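Local atomic coordinates of putative branched chain amino acid ABC transporter, periplasmic amino acid-binding protein (Brucella ovis, PDB entry 4XFK), a protein that serves as a component of an amino-acid transport system, probably as the periplasmic protein that binds the amino acid for an ABC transporter. Residues G116-E121 with A139-T144; Y166-D171 with T243-Q248. The protein carries 1 engineered substitution. All blocks are in the same frame, centred on the assembly; numbering follows the deposited sequence. Where two conformers were deposited one is given.

Contact 1 (G116-E121 with A139-T144). Engineered in segment 139-144: Arg141 (natural residue His). With NA (sodium ion), chain D; ACT (acetate ion), chain B.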
loop_
_atom_site.group_PDB
_atom_site.type_symbol
_atom_site.label_atom_id
_atom_site.label_comp_id
_atom_site.label_asym_id
_atom_site.label_seq_id
_atom_site.Cartn_x
_atom_site.Cartn_y
_atom_site.Cartn_z
ATOM N N GLY A 116 2.516 0.320 3.695
ATOM C CA GLY A 116 1.300 -0.034 2.989
ATOM C C GLY A 116 -0.014 -0.090 3.733
ATOM O O GLY A 116 -0.982 -0.628 3.191
ATOM N N ALA A 117 -0.075 0.409 4.966
ATOM C CA ALA A 117 -1.365 0.506 5.653
ATOM C C ALA A 117 -2.010 1.807 5.200
ATOM O O ALA A 117 -1.451 2.885 5.427
ATOM C CB ALA A 117 -1.160 0.489 7.138
ATOM N N GLU A 118 -3.171 1.694 4.551
ATOM C CA GLU A 118 -3.682 2.779 3.710
ATOM C C GLU A 118 -4.851 3.595 4.290
ATOM O O GLU A 118 -5.369 4.501 3.632
ATOM C CB GLU A 118 -3.987 2.251 2.293
ATOM C CG GLU A 118 -2.770 1.531 1.685
ATOM C CD GLU A 118 -2.827 1.343 0.180
ATOM O OE1 GLU A 118 -3.572 2.077 -0.514
ATOM O OE2 GLU A 118 -2.098 0.452 -0.306
ATOM N N ALA A 119 -5.248 3.300 5.527
ATOM C CA ALA A 119 -6.327 4.065 6.166
ATOM C C ALA A 119 -5.952 5.537 6.355
ATOM O O ALA A 119 -4.813 5.872 6.675
ATOM C CB ALA A 119 -6.698 3.443 7.491
ATOM N N LEU A 120 -6.928 6.418 6.176
ATOM C CA LEU A 120 -6.675 7.853 6.235
ATOM C C LEU A 120 -6.039 8.342 7.534
ATOM O O LEU A 120 -5.168 9.205 7.503
ATOM C CB LEU A 120 -7.980 8.620 6.002
ATOM C CG LEU A 120 -8.571 8.437 4.610
ATOM C CD1 LEU A 120 -9.933 9.093 4.528
ATOM C CD2 LEU A 120 -7.638 9.003 3.564
ATOM N N GLU A 121 -6.476 7.803 8.668
ATOM C CA GLU A 121 -6.075 8.336 9.967
ATOM C C GLU A 121 -4.564 8.356 10.189
ATOM O O GLU A 121 -4.058 9.182 10.956
ATOM C CB GLU A 121 -6.755 7.568 11.108
ATOM C CG GLU A 121 -6.328 6.105 11.227
ATOM C CD GLU A 121 -6.929 5.411 12.438
ATOM O OE1 GLU A 121 -7.686 6.064 13.184
ATOM O OE2 GLU A 121 -6.630 4.215 12.655
ATOM N N ALA A 139 -7.785 7.916 -0.063
ATOM C CA ALA A 139 -8.110 9.071 -0.895
ATOM C C ALA A 139 -7.366 9.025 -2.223
ATOM O O ALA A 139 -7.950 9.237 -3.286
ATOM C CB ALA A 139 -7.819 10.375 -0.152
ATOM N N ILE A 140 -6.073 8.737 -2.164
ATOM C CA ILE A 140 -5.276 8.655 -3.377
ATOM C C ILE A 140 -5.769 7.511 -4.274
ATOM O O ILE A 140 -5.944 7.694 -5.483
ATOM C CB ILE A 140 -3.780 8.466 -3.046
ATOM C CG1 ILE A 140 -3.244 9.675 -2.258
ATOM C CG2 ILE A 140 -2.980 8.212 -4.317
ATOM C CD1 ILE A 140 -1.836 9.476 -1.698
ATOM N N ARG A 141 -5.985 6.333 -3.684
ATOM C CA ARG A 141 -6.452 5.180 -4.452
ATOM C C ARG A 141 -7.738 5.490 -5.219
ATOM O O ARG A 141 -7.845 5.226 -6.423
ATOM C CB ARG A 141 -6.724 3.978 -3.541
ATOM C CG ARG A 141 -5.501 3.308 -2.933
ATOM C CD ARG A 141 -4.659 2.536 -3.926
ATOM N NE ARG A 141 -3.678 1.742 -3.194
ATOM C CZ ARG A 141 -2.784 0.936 -3.758
ATOM N NH1 ARG A 141 -2.748 0.788 -5.076
ATOM N NH2 ARG A 141 -1.917 0.278 -3.000
ATOM N N PHE A 142 -8.729 6.030 -4.515
ATOM C CA PHE A 142 -10.066 6.073 -5.093
ATOM C C PHE A 142 -10.378 7.308 -5.911
ATOM O O PHE A 142 -11.176 7.240 -6.838
ATOM C CB PHE A 142 -11.134 5.606 -4.095
ATOM C CG PHE A 142 -11.056 4.132 -3.889
ATOM C CD1 PHE A 142 -11.718 3.269 -4.755
ATOM C CD2 PHE A 142 -10.189 3.599 -2.942
ATOM C CE1 PHE A 142 -11.578 1.900 -4.634
ATOM C CE2 PHE A 142 -10.036 2.221 -2.819
ATOM C CZ PHE A 142 -10.717 1.374 -3.675
ATOM N N LYS A 143 -9.694 8.412 -5.640
ATOM C CA LYS A 143 -9.729 9.553 -6.541
ATOM C C LYS A 143 -9.098 9.164 -7.870
ATOM O O LYS A 143 -9.677 9.366 -8.937
ATOM C CB LYS A 143 -8.954 10.728 -5.951
ATOM C CG LYS A 143 -8.650 11.809 -6.974
ATOM C CD LYS A 143 -7.633 12.827 -6.464
ATOM C CE LYS A 143 -6.198 12.291 -6.490
ATOM N NZ LYS A 143 -5.807 11.605 -5.226
ATOM N N THR A 144 -7.890 8.593 -7.808
ATOM C CA THR A 144 -7.190 8.271 -9.049
ATOM C C THR A 144 -7.891 7.200 -9.880
ATOM O O THR A 144 -7.969 7.338 -11.101
ATOM C CB THR A 144 -5.682 7.924 -8.858
ATOM O OG1 THR A 144 -5.539 6.778 -8.012
ATOM C CG2 THR A 144 -4.905 9.100 -8.266
HETATM NA NA NA D . -1.052 -2.862 2.767
HETATM C C ACT B . -5.213 -1.860 4.785
HETATM O O ACT B . -5.741 -2.344 5.814
HETATM O OXT ACT B . -4.477 -0.860 4.952
HETATM C CH3 ACT B . -5.457 -2.461 3.437
HETATM O O HOH W 1 -2.082 -2.306 0.828
HETATM O O HOH W 2 -2.273 -4.710 2.937
#

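Contact 2 (Y166-D171 with T243-Q248). With ACT (acetate ion), chain B.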
loop_
_atom_site.group_PDB
_atom_site.type_symbol
_atom_site.label_atom_id
_atom_site.label_comp_id
_atom_site.label_asym_id
_atom_site.label_seq_id
_atom_site.Cartn_x
_atom_site.Cartn_y
_atom_site.Cartn_z
ATOM N N TYR A 166 -13.890 -2.328 8.529
ATOM C CA TYR A 166 -12.860 -1.843 9.450
ATOM C C TYR A 166 -12.366 -0.511 8.901
ATOM O O TYR A 166 -12.871 -0.050 7.872
ATOM C CB TYR A 166 -11.717 -2.851 9.671
ATOM C CG TYR A 166 -10.717 -3.060 8.548
ATOM C CD1 TYR A 166 -11.084 -3.674 7.354
ATOM C CD2 TYR A 166 -9.379 -2.699 8.715
ATOM C CE1 TYR A 166 -10.155 -3.905 6.348
ATOM C CE2 TYR A 166 -8.445 -2.919 7.718
ATOM C CZ TYR A 166 -8.835 -3.523 6.535
ATOM O OH TYR A 166 -7.916 -3.760 5.534
ATOM N N SER A 167 -11.399 0.112 9.572
ATOM C CA SER A 167 -11.001 1.485 9.242
ATOM C C SER A 167 -10.769 1.687 7.745
ATOM O O SER A 167 -11.279 2.640 7.155
ATOM C CB SER A 167 -9.770 1.921 10.044
ATOM O OG SER A 167 -8.671 1.091 9.749
ATOM N N TRP A 168 -10.024 0.773 7.128
ATOM C CA TRP A 168 -9.703 0.894 5.708
ATOM C C TRP A 168 -10.947 0.920 4.813
ATOM O O TRP A 168 -11.107 1.815 3.979
ATOM C CB TRP A 168 -8.759 -0.239 5.285
ATOM C CG TRP A 168 -8.735 -0.480 3.803
ATOM C CD1 TRP A 168 -9.201 -1.588 3.150
ATOM C CD2 TRP A 168 -8.231 0.400 2.789
ATOM N NE1 TRP A 168 -9.012 -1.457 1.799
ATOM C CE2 TRP A 168 -8.423 -0.246 1.547
ATOM C CE3 TRP A 168 -7.656 1.677 2.806
ATOM C CZ2 TRP A 168 -8.052 0.335 0.332
ATOM C CZ3 TRP A 168 -7.278 2.248 1.597
ATOM C CH2 TRP A 168 -7.482 1.579 0.378
ATOM N N GLY A 169 -11.824 -0.061 4.980
ATOM C CA GLY A 169 -12.992 -0.166 4.126
ATOM C C GLY A 169 -13.973 0.973 4.314
ATOM O O GLY A 169 -14.600 1.434 3.356
ATOM N N VAL A 170 -14.118 1.421 5.553
ATOM C CA VAL A 170 -14.942 2.580 5.856
ATOM C C VAL A 170 -14.385 3.812 5.141
ATOM O O VAL A 170 -15.143 4.586 4.560
ATOM C CB VAL A 170 -15.014 2.784 7.377
ATOM C CG1 VAL A 170 -15.619 4.143 7.731
ATOM C CG2 VAL A 170 -15.817 1.649 8.003
ATOM N N ASP A 171 -13.062 3.975 5.158
ATOM C CA ASP A 171 -12.452 5.105 4.467
ATOM C C ASP A 171 -12.676 5.040 2.957
ATOM O O ASP A 171 -12.887 6.075 2.310
ATOM C CB ASP A 171 -10.948 5.176 4.742
ATOM C CG ASP A 171 -10.614 5.656 6.141
ATOM O OD1 ASP A 171 -11.471 6.263 6.808
ATOM O OD2 ASP A 171 -9.462 5.440 6.564
ATOM N N THR A 243 -10.764 -0.842 -8.389
ATOM C CA THR A 243 -10.155 -1.353 -7.175
ATOM C C THR A 243 -8.826 -0.709 -6.845
ATOM O O THR A 243 -8.214 -0.024 -7.676
ATOM C CB THR A 243 -9.870 -2.868 -7.302
ATOM O OG1 THR A 243 -8.761 -3.074 -8.193
ATOM C CG2 THR A 243 -11.101 -3.627 -7.798
ATOM N N SER A 244 -8.372 -0.985 -5.624
ATOM C CA SER A 244 -7.010 -0.702 -5.209
ATOM C C SER A 244 -6.112 -1.928 -5.295
ATOM O O SER A 244 -4.905 -1.773 -5.455
ATOM C CB SER A 244 -7.000 -0.168 -3.774
ATOM O OG SER A 244 -7.837 -0.944 -2.924
ATOM N N PHE A 245 -6.690 -3.131 -5.202
ATOM C CA PHE A 245 -5.879 -4.334 -4.953
ATOM C C PHE A 245 -6.143 -5.502 -5.898
ATOM O O PHE A 245 -5.764 -6.636 -5.591
ATOM C CB PHE A 245 -6.051 -4.822 -3.507
ATOM C CG PHE A 245 -5.709 -3.782 -2.467
ATOM C CD1 PHE A 245 -4.522 -3.067 -2.532
ATOM C CD2 PHE A 245 -6.583 -3.523 -1.424
ATOM C CE1 PHE A 245 -4.225 -2.095 -1.576
ATOM C CE2 PHE A 245 -6.290 -2.571 -0.467
ATOM C CZ PHE A 245 -5.105 -1.853 -0.537
ATOM N N LEU A 246 -6.735 -5.249 -7.066
ATOM C CA LEU A 246 -7.045 -6.365 -7.957
ATOM C C LEU A 246 -5.805 -7.107 -8.452
ATOM O O LEU A 246 -5.896 -8.289 -8.787
ATOM C CB LEU A 246 -7.892 -5.911 -9.144
ATOM C CG LEU A 246 -8.522 -7.030 -9.974
ATOM C CD1 LEU A 246 -9.496 -7.863 -9.153
ATOM C CD2 LEU A 246 -9.204 -6.457 -11.199
ATOM N N ASP A 247 -4.645 -6.447 -8.478
ATOM C CA ASP A 247 -3.436 -7.112 -8.982
ATOM C C ASP A 247 -2.747 -8.004 -7.939
ATOM O O ASP A 247 -1.681 -8.547 -8.203
ATOM C CB ASP A 247 -2.453 -6.123 -9.628
ATOM C CG ASP A 247 -1.908 -5.110 -8.652
ATOM O OD1 ASP A 247 -2.596 -4.816 -7.661
ATOM O OD2 ASP A 247 -0.790 -4.608 -8.881
ATOM N N GLN A 248 -3.361 -8.192 -6.773
ATOM C CA GLN A 248 -2.912 -9.257 -5.890
ATOM C C GLN A 248 -2.964 -10.574 -6.652
ATOM O O GLN A 248 -3.960 -10.874 -7.298
ATOM C CB GLN A 248 -3.789 -9.364 -4.640
ATOM C CG GLN A 248 -3.357 -10.541 -3.761
ATOM C CD GLN A 248 -4.031 -10.588 -2.406
ATOM O OE1 GLN A 248 -5.013 -9.891 -2.158
ATOM N NE2 GLN A 248 -3.486 -11.403 -1.508
HETATM C C ACT B . -5.213 -1.860 4.785
HETATM O O ACT B . -5.741 -2.344 5.814
HETATM O OXT ACT B . -4.477 -0.860 4.952
HETATM C CH3 ACT B . -5.457 -2.461 3.437
#

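Contact 1 (G116-E121 with A139-T144)
The carboxylate of Glu118 and the guanidinium of Arg141 meet edge to edge, their planes only 9° apart. Arg141, an engineered residue that replaces a natural histidine, grips the acid side-on in a two-point salt bridge: NE bonds to Glu118 OE1 and NH2 to Glu118 OE2, both at 2.7 Å. Both bonds run nearly straight, at 174°, and use the syn lone pairs of the carboxylate, so the pair holds the two buried groups in nearly one plane. A bend at chi2 (-71°) lays the NE edge of Arg141 along the acid, while its NH1 turns to the carbonyl of Ser265. Farther along, Leu120 brings CD2 to 4.0 Å from Ala139 CB; a residue as small as alanine suits this close approach to the first turn of helix 138-152. A water donates to Glu118 OE2 and also coordinates the sodium ion. Gly116 O is a ligand of the same ion, with Gly85 and Tyr31. Glu118 N donates one of the hydrogen bonds that hold an acetate ion, probably from the crystallisation liquor. The loop after parallel strand 111-114 thus contributes one sodium ligand and one backbone donor to the acetate, consistent with the interdomain cleft of periplasmic binding proteins.

Contact 2 (Y166-D171 with T243-Q248)
Trp168, in the first turn of helix 167-184, reaches Ser244 and Phe245 in the loop 243-248. Its CB lies 3.7 Å from O of the bound acetate, and chi1 of 161° turns CG away from the backbone N and sends the indole across to the other segment. Over one ring face sits the acetate methyl, 3.8 Å from CG. NE1 donates to the carbonyl of Gly219, outside both segments, which satisfies the indole's polar atom in this buried place. Along the six-membered ring, CZ2 takes two neighbours: Ser244 OG lies in the indole plane at its edge, 3.5 Å away, and Phe245 CE2 approaches to 3.5 Å from an oblique direction. Beyond it, CH2 still lies 4.2 Å from Ser244 OG, and the small serine suits this rim. The six-membered ring of Trp168 and the ring of Phe245 are inclined at 42°; phenylalanine adds a broad apolar surface that also reaches the acetate methyl. Tyr166, at the N-cap position, gives its hydroxyl to acetate O in a hydrogen bond of 2.6 Å. Across the segments the contact rests on van der Waals and aromatic packing, consistent with an aromatic wall beside a bound carboxylate, whose oxygens take hydrogen bonds from groups such as Tyr166 OH.

From the N terminus, the chain leaves strand 111-114 of the five-stranded parallel sheet, and contact 1 closes a short loop when helix 138-152 returns to 116-121. Because that helix also meets Ser265 and Met354, the contact joins this loop to the side of the mixed sheet. Only then does contact 2 open, at 166-171 on helix 167-184, to close a much longer excursion at 243-248, beyond strand 240-243. The two closures follow in series, neither nesting nor crossing, yet their centres lie about 8 Å apart. Asp171 OD2 probably accepts a hydrogen bond from Leu120 N, and Glu118 CB packs on Trp168. Together they bring loops and a helix start that follow strands of both sheets to one bound acetate.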